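Long-range contact in leucine aminopeptidase 1 (PDB 2HC9), which releases N-terminal amino acids, preferably leucine, from peptides using two zinc ions per subunit, and probably serves the worm as a digestive enzyme: residues T106-V120 with E143-L155. The protein carries 1 engineered substitution. Residues are numbered along the deposited sequence; the frame is centred on the assembly and turned at random. Where two conformers were deposited one is given.
Sequences TKNVHFVLFAEYPDV and ELNVNIDVVCDKL. With GOL (glycerol), chain R.
The His110 imidazole, with CG anti to the backbone N (chi1 -166°), reaches diagonally past its register partner Asn147 to Asp149, whose CG is anti to the carbonyl carbon. That brings His110 NE2 to 2.7 Å from Asp149 OD2. The hydrogen bond lies close to the ring plane but reaches the oxygen from above the carboxylate, ring and carboxylate standing 81° apart. Asp149 is gripped further by a salt bridge from OD1 to Arg7 and a hydrogen bond from Gln11 N to OD2.

The two side chains stand on a parallel ladder: the axes of strands 108-114 and 145-151 come within 4.7 Å, 8° from parallel. Seven backbone bonds zip it from Asn145 N to Lys107 O (2.9 Å) through to Val151 N to Leu113 O (2.9 Å). On the His110 face, Phe114 and Val151 lie side by side. The other face is greasy: the edge of the Phe111 ring meets Val146, CE2 to CG1 at 3.8 Å, and Leu113 runs alongside Val150. Helix 120-128, which connects the two strands, covers this face, making a beta-alpha-beta unit in the sheet of the N-terminal domain, away from the zinc site.

Past the strand ends, Tyr117 and the turn 152-155 close the contact. Lys154 CB sits over one face of the phenol ring, 3.8 Å from its centroid, a CH-pi contact, and Cys152 SG approaches obliquely, 3.8 Å from Tyr117 CD1. A glycerol, probably from crystallisation, accepts a hydrogen bond from Tyr117 N at its O2.

At the opposite end, a water donates to Lys107 O and Glu143 O. The helix-covered face is thus apolar and the other mixed: Phe114 packs on Val151 at one end, and further back the buried carboxylate, held by histidine and arginine, probably stays ionised and favours a protonated imidazole.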
loop_
_atom_site.group_PDB
_atom_site.type_symbol
_atom_site.label_atom_id
_atom_site.label_comp_id
_atom_site.label_asym_id
_atom_site.label_seq_id
_atom_site.Cartn_x
_atom_site.Cartn_y
_atom_site.Cartn_z
ATOM N N THR A 106 -12.563 37.112 -30.229
ATOM C CA THR A 106 -11.435 37.053 -31.164
ATOM C C THR A 106 -11.778 36.260 -32.434
ATOM O O THR A 106 -12.279 35.138 -32.353
ATOM C CB THR A 106 -10.210 36.394 -30.497
ATOM O OG1 THR A 106 -9.907 37.088 -29.280
ATOM C CG2 THR A 106 -9.007 36.450 -31.429
ATOM N N LYS A 107 -11.496 36.845 -33.599
ATOM C CA LYS A 107 -11.673 36.141 -34.874
ATOM C C LYS A 107 -10.352 35.563 -35.375
ATOM O O LYS A 107 -10.323 34.443 -35.911
ATOM C CB LYS A 107 -12.250 37.096 -35.950
ATOM C CG LYS A 107 -13.549 37.787 -35.558
ATOM C CD LYS A 107 -14.631 36.782 -35.173
ATOM C CE LYS A 107 -15.951 37.490 -34.867
ATOM N NZ LYS A 107 -17.132 36.568 -34.800
ATOM N N ASN A 108 -9.285 36.358 -35.235
ATOM C CA ASN A 108 -7.971 36.057 -35.818
ATOM C C ASN A 108 -6.893 35.996 -34.736
ATOM O O ASN A 108 -6.844 36.851 -33.837
ATOM C CB ASN A 108 -7.558 37.151 -36.816
ATOM C CG ASN A 108 -8.640 37.450 -37.839
ATOM O OD1 ASN A 108 -9.078 38.594 -37.985
ATOM N ND2 ASN A 108 -9.064 36.431 -38.556
ATOM N N VAL A 109 -6.006 35.008 -34.835
ATOM C CA VAL A 109 -4.730 35.072 -34.106
ATOM C C VAL A 109 -3.577 35.204 -35.081
ATOM O O VAL A 109 -3.394 34.375 -35.968
ATOM C CB VAL A 109 -4.505 33.875 -33.185
ATOM C CG1 VAL A 109 -3.269 34.136 -32.287
ATOM C CG2 VAL A 109 -5.747 33.673 -32.332
ATOM N N HIS A 110 -2.812 36.270 -34.915
ATOM C CA HIS A 110 -1.711 36.544 -35.811
ATOM C C HIS A 110 -0.385 36.334 -35.056
ATOM O O HIS A 110 -0.103 37.064 -34.085
ATOM C CB HIS A 110 -1.821 37.996 -36.303
ATOM C CG HIS A 110 -0.935 38.308 -37.476
ATOM N ND1 HIS A 110 -0.813 39.580 -37.993
ATOM C CD2 HIS A 110 -0.147 37.513 -38.242
ATOM C CE1 HIS A 110 0.019 39.557 -39.024
ATOM N NE2 HIS A 110 0.439 38.318 -39.194
ATOM N N PHE A 111 0.399 35.346 -35.487
ATOM C CA PHE A 111 1.777 35.178 -34.977
ATOM C C PHE A 111 2.757 35.833 -35.917
ATOM O O PHE A 111 2.738 35.583 -37.128
ATOM C CB PHE A 111 2.176 33.701 -34.791
ATOM C CG PHE A 111 1.382 33.013 -33.714
ATOM C CD1 PHE A 111 1.890 32.907 -32.421
ATOM C CD2 PHE A 111 0.090 32.553 -33.985
ATOM C CE1 PHE A 111 1.120 32.323 -31.406
ATOM C CE2 PHE A 111 -0.689 31.963 -32.988
ATOM C CZ PHE A 111 -0.180 31.840 -31.693
ATOM N N VAL A 112 3.634 36.633 -35.332
ATOM C CA VAL A 112 4.837 37.073 -36.028
ATOM C C VAL A 112 6.024 36.332 -35.413
ATOM O O VAL A 112 6.434 36.609 -34.276
ATOM C CB VAL A 112 5.054 38.583 -35.924
ATOM C CG1 VAL A 112 6.360 38.953 -36.657
ATOM C CG2 VAL A 112 3.854 39.336 -36.558
ATOM N N LEU A 113 6.542 35.396 -36.180
ATOM C CA LEU A 113 7.623 34.509 -35.721
ATOM C C LEU A 113 8.959 34.935 -36.324
ATOM O O LEU A 113 9.223 34.692 -37.508
ATOM C CB LEU A 113 7.305 33.051 -36.082
ATOM C CG LEU A 113 8.395 31.992 -35.775
ATOM C CD1 LEU A 113 8.695 31.935 -34.265
ATOM C CD2 LEU A 113 7.941 30.624 -36.265
ATOM N N PHE A 114 9.810 35.540 -35.490
ATOM C CA PHE A 114 11.176 35.889 -35.907
ATOM C C PHE A 114 12.108 34.734 -35.585
ATOM O O PHE A 114 12.582 34.612 -34.471
ATOM C CB PHE A 114 11.657 37.127 -35.154
ATOM C CG PHE A 114 10.905 38.378 -35.505
ATOM C CD1 PHE A 114 11.117 39.012 -36.732
ATOM C CD2 PHE A 114 10.017 38.945 -34.593
ATOM C CE1 PHE A 114 10.424 40.193 -37.065
ATOM C CE2 PHE A 114 9.317 40.127 -34.906
ATOM C CZ PHE A 114 9.529 40.752 -36.148
ATOM N N ALA A 115 12.359 33.875 -36.552
ATOM C CA ALA A 115 13.144 32.678 -36.270
ATOM C C ALA A 115 14.155 32.529 -37.367
ATOM O O ALA A 115 13.851 32.738 -38.547
ATOM C CB ALA A 115 12.246 31.453 -36.184
ATOM N N GLU A 116 15.372 32.174 -36.974
ATOM C CA GLU A 116 16.412 31.774 -37.904
ATOM C C GLU A 116 16.033 30.463 -38.548
ATOM O O GLU A 116 15.278 29.684 -37.972
ATOM C CB GLU A 116 17.741 31.598 -37.168
ATOM C CG GLU A 116 18.454 32.896 -36.869
ATOM C CD GLU A 116 19.543 33.212 -37.877
ATOM O OE1 GLU A 116 19.211 33.661 -38.993
ATOM O OE2 GLU A 116 20.735 33.017 -37.543
ATOM N N TYR A 117 16.580 30.202 -39.726
ATOM C CA TYR A 117 16.172 29.059 -40.538
ATOM C C TYR A 117 16.189 27.709 -39.798
ATOM O O TYR A 117 15.255 26.915 -39.942
ATOM C CB TYR A 117 17.083 28.999 -41.756
ATOM C CG TYR A 117 16.601 28.187 -42.900
ATOM C CD1 TYR A 117 15.295 28.286 -43.363
ATOM C CD2 TYR A 117 17.475 27.325 -43.545
ATOM C CE1 TYR A 117 14.876 27.545 -44.448
ATOM C CE2 TYR A 117 17.070 26.582 -44.606
ATOM C CZ TYR A 117 15.791 26.690 -45.056
ATOM O OH TYR A 117 15.434 25.929 -46.134
ATOM N N PRO A 118 17.254 27.437 -39.022
ATOM C CA PRO A 118 17.264 26.149 -38.320
ATOM C C PRO A 118 16.195 26.001 -37.229
ATOM O O PRO A 118 15.930 24.878 -36.804
ATOM C CB PRO A 118 18.661 26.109 -37.687
ATOM C CG PRO A 118 19.483 27.101 -38.465
ATOM C CD PRO A 118 18.499 28.198 -38.754
ATOM N N ASP A 119 15.611 27.111 -36.772
ATOM C CA ASP A 119 14.596 27.094 -35.715
ATOM C C ASP A 119 13.172 27.014 -36.227
ATOM O O ASP A 119 12.273 26.700 -35.454
ATOM C CB ASP A 119 14.695 28.339 -34.843
ATOM C CG ASP A 119 15.931 28.324 -33.920
ATOM O OD1 ASP A 119 16.601 27.272 -33.817
ATOM O OD2 ASP A 119 16.229 29.372 -33.323
ATOM N N VAL A 120 12.952 27.358 -37.500
ATOM C CA VAL A 120 11.590 27.602 -37.984
ATOM C C VAL A 120 10.668 26.396 -37.763
ATOM O O VAL A 120 9.555 26.555 -37.250
ATOM C CB VAL A 120 11.564 28.008 -39.475
ATOM C CG1 VAL A 120 10.105 28.022 -39.988
ATOM C CG2 VAL A 120 12.234 29.388 -39.644
ATOM N N GLU A 143 -14.063 29.094 -33.184
ATOM C CA GLU A 143 -13.086 28.761 -34.216
ATOM C C GLU A 143 -12.348 30.026 -34.628
ATOM O O GLU A 143 -12.960 31.091 -34.824
ATOM C CB GLU A 143 -13.743 28.097 -35.439
ATOM C CG GLU A 143 -14.709 26.923 -35.139
ATOM C CD GLU A 143 -14.104 25.798 -34.285
ATOM O OE1 GLU A 143 -12.859 25.613 -34.252
ATOM O OE2 GLU A 143 -14.892 25.080 -33.634
ATOM N N LEU A 144 -11.034 29.903 -34.774
ATOM C CA LEU A 144 -10.190 31.055 -35.030
ATOM C C LEU A 144 -9.503 30.871 -36.352
ATOM O O LEU A 144 -9.287 29.748 -36.818
ATOM C CB LEU A 144 -9.112 31.191 -33.942
ATOM C CG LEU A 144 -9.615 31.363 -32.502
ATOM C CD1 LEU A 144 -8.462 31.301 -31.530
ATOM C CD2 LEU A 144 -10.314 32.664 -32.331
ATOM N N ASN A 145 -9.136 31.989 -36.951
ATOM C CA ASN A 145 -8.295 31.981 -38.124
ATOM C C ASN A 145 -6.886 32.307 -37.644
ATOM O O ASN A 145 -6.631 33.418 -37.164
ATOM C CB ASN A 145 -8.830 33.024 -39.125
ATOM C CG ASN A 145 -7.826 33.391 -40.197
ATOM O OD1 ASN A 145 -7.316 32.535 -40.916
ATOM N ND2 ASN A 145 -7.544 34.683 -40.313
ATOM N N VAL A 146 -5.983 31.328 -37.734
ATOM C CA VAL A 146 -4.597 31.525 -37.275
ATOM C C VAL A 146 -3.654 31.681 -38.464
ATOM O O VAL A 146 -3.658 30.859 -39.382
ATOM C CB VAL A 146 -4.119 30.374 -36.355
ATOM C CG1 VAL A 146 -2.669 30.580 -35.908
ATOM C CG2 VAL A 146 -5.080 30.212 -35.156
ATOM N N ASN A 147 -2.875 32.761 -38.455
ATOM C CA ASN A 147 -1.778 32.925 -39.410
ATOM C C ASN A 147 -0.454 32.974 -38.648
ATOM O O ASN A 147 -0.248 33.862 -37.819
ATOM C CB ASN A 147 -1.941 34.221 -40.213
ATOM C CG ASN A 147 -3.041 34.105 -41.262
ATOM O OD1 ASN A 147 -2.875 33.463 -42.303
ATOM N ND2 ASN A 147 -4.175 34.704 -40.966
ATOM N N ILE A 148 0.420 32.011 -38.923
ATOM C CA ILE A 148 1.803 32.058 -38.449
ATOM C C ILE A 148 2.686 32.607 -39.566
ATOM O O ILE A 148 3.014 31.910 -40.539
ATOM C CB ILE A 148 2.317 30.643 -37.993
ATOM C CG1 ILE A 148 1.290 30.000 -37.017
ATOM C CG2 ILE A 148 3.739 30.758 -37.398
ATOM C CD1 ILE A 148 1.576 28.552 -36.673
ATOM N N ASP A 149 3.074 33.865 -39.399
ATOM C CA ASP A 149 3.928 34.571 -40.358
ATOM C C ASP A 149 5.388 34.494 -39.950
ATOM O O ASP A 149 5.823 35.083 -38.951
ATOM C CB ASP A 149 3.471 36.032 -40.500
ATOM C CG ASP A 149 2.125 36.153 -41.218
ATOM O OD1 ASP A 149 1.567 35.113 -41.663
ATOM O OD2 ASP A 149 1.631 37.287 -41.335
ATOM N N VAL A 150 6.143 33.753 -40.744
ATOM C CA VAL A 150 7.518 33.493 -40.417
ATOM C C VAL A 150 8.349 34.565 -41.114
ATOM O O VAL A 150 8.227 34.758 -42.330
ATOM C CB VAL A 150 7.961 32.110 -40.911
ATOM C CG1 VAL A 150 9.417 31.873 -40.542
ATOM C CG2 VAL A 150 7.063 31.000 -40.331
ATOM N N VAL A 151 9.184 35.242 -40.331
ATOM C CA VAL A 151 10.131 36.236 -40.850
ATOM C C VAL A 151 11.503 35.568 -40.875
ATOM O O VAL A 151 12.192 35.462 -39.841
ATOM C CB VAL A 151 10.178 37.478 -39.947
ATOM C CG1 VAL A 151 11.159 38.513 -40.516
ATOM C CG2 VAL A 151 8.777 38.088 -39.802
ATOM N N CYS A 152 11.865 35.076 -42.052
ATOM C CA CYS A 152 13.100 34.326 -42.244
ATOM C C CYS A 152 13.456 34.393 -43.724
ATOM O O CYS A 152 12.675 33.944 -44.564
ATOM C CB CYS A 152 12.924 32.861 -41.804
ATOM S SG CYS A 152 14.369 31.783 -42.124
ATOM N N ASP A 153 14.646 34.930 -44.016
ATOM C CA ASP A 153 15.154 35.138 -45.385
ATOM C C ASP A 153 15.073 33.900 -46.275
ATOM O O ASP A 153 14.651 33.972 -47.427
ATOM C CB ASP A 153 16.627 35.570 -45.340
ATOM C CG ASP A 153 16.818 36.983 -44.833
ATOM O OD1 ASP A 153 15.961 37.850 -45.114
ATOM O OD2 ASP A 153 17.846 37.229 -44.159
ATOM N N LYS A 154 15.526 32.774 -45.740
ATOM C CA LYS A 154 15.766 31.595 -46.542
ATOM C C LYS A 154 14.478 30.808 -46.838
ATOM O O LYS A 154 14.457 29.968 -47.735
ATOM C CB LYS A 154 16.792 30.701 -45.845
ATOM C CG LYS A 154 18.215 31.189 -45.955
ATOM C CD LYS A 154 19.166 30.243 -45.254
ATOM C CE LYS A 154 20.594 30.773 -45.311
ATOM N NZ LYS A 154 21.578 29.827 -44.688
ATOM N N LEU A 155 13.412 31.062 -46.086
ATOM C CA LEU A 155 12.181 30.288 -46.265
ATOM C C LEU A 155 11.575 30.452 -47.666
ATOM O O LEU A 155 11.495 31.561 -48.198
ATOM C CB LEU A 155 11.172 30.649 -45.177
ATOM C CG LEU A 155 10.076 29.635 -44.848
ATOM C CD1 LEU A 155 10.629 28.463 -44.004
ATOM C CD2 LEU A 155 8.965 30.355 -44.113
HETATM C C1 GOL R . 20.058 31.577 -40.747
HETATM O O1 GOL R . 20.591 30.337 -41.167
HETATM C C2 GOL R . 18.669 31.803 -41.341
HETATM O O2 GOL R . 17.858 32.408 -40.384
HETATM C C3 GOL R . 18.694 32.762 -42.519
HETATM O O3 GOL R . 17.364 33.072 -42.852
HETATM O O HOH W 1 -14.307 33.330 -33.503
HETATM O O HOH W 2 -12.788 33.448 -37.080
#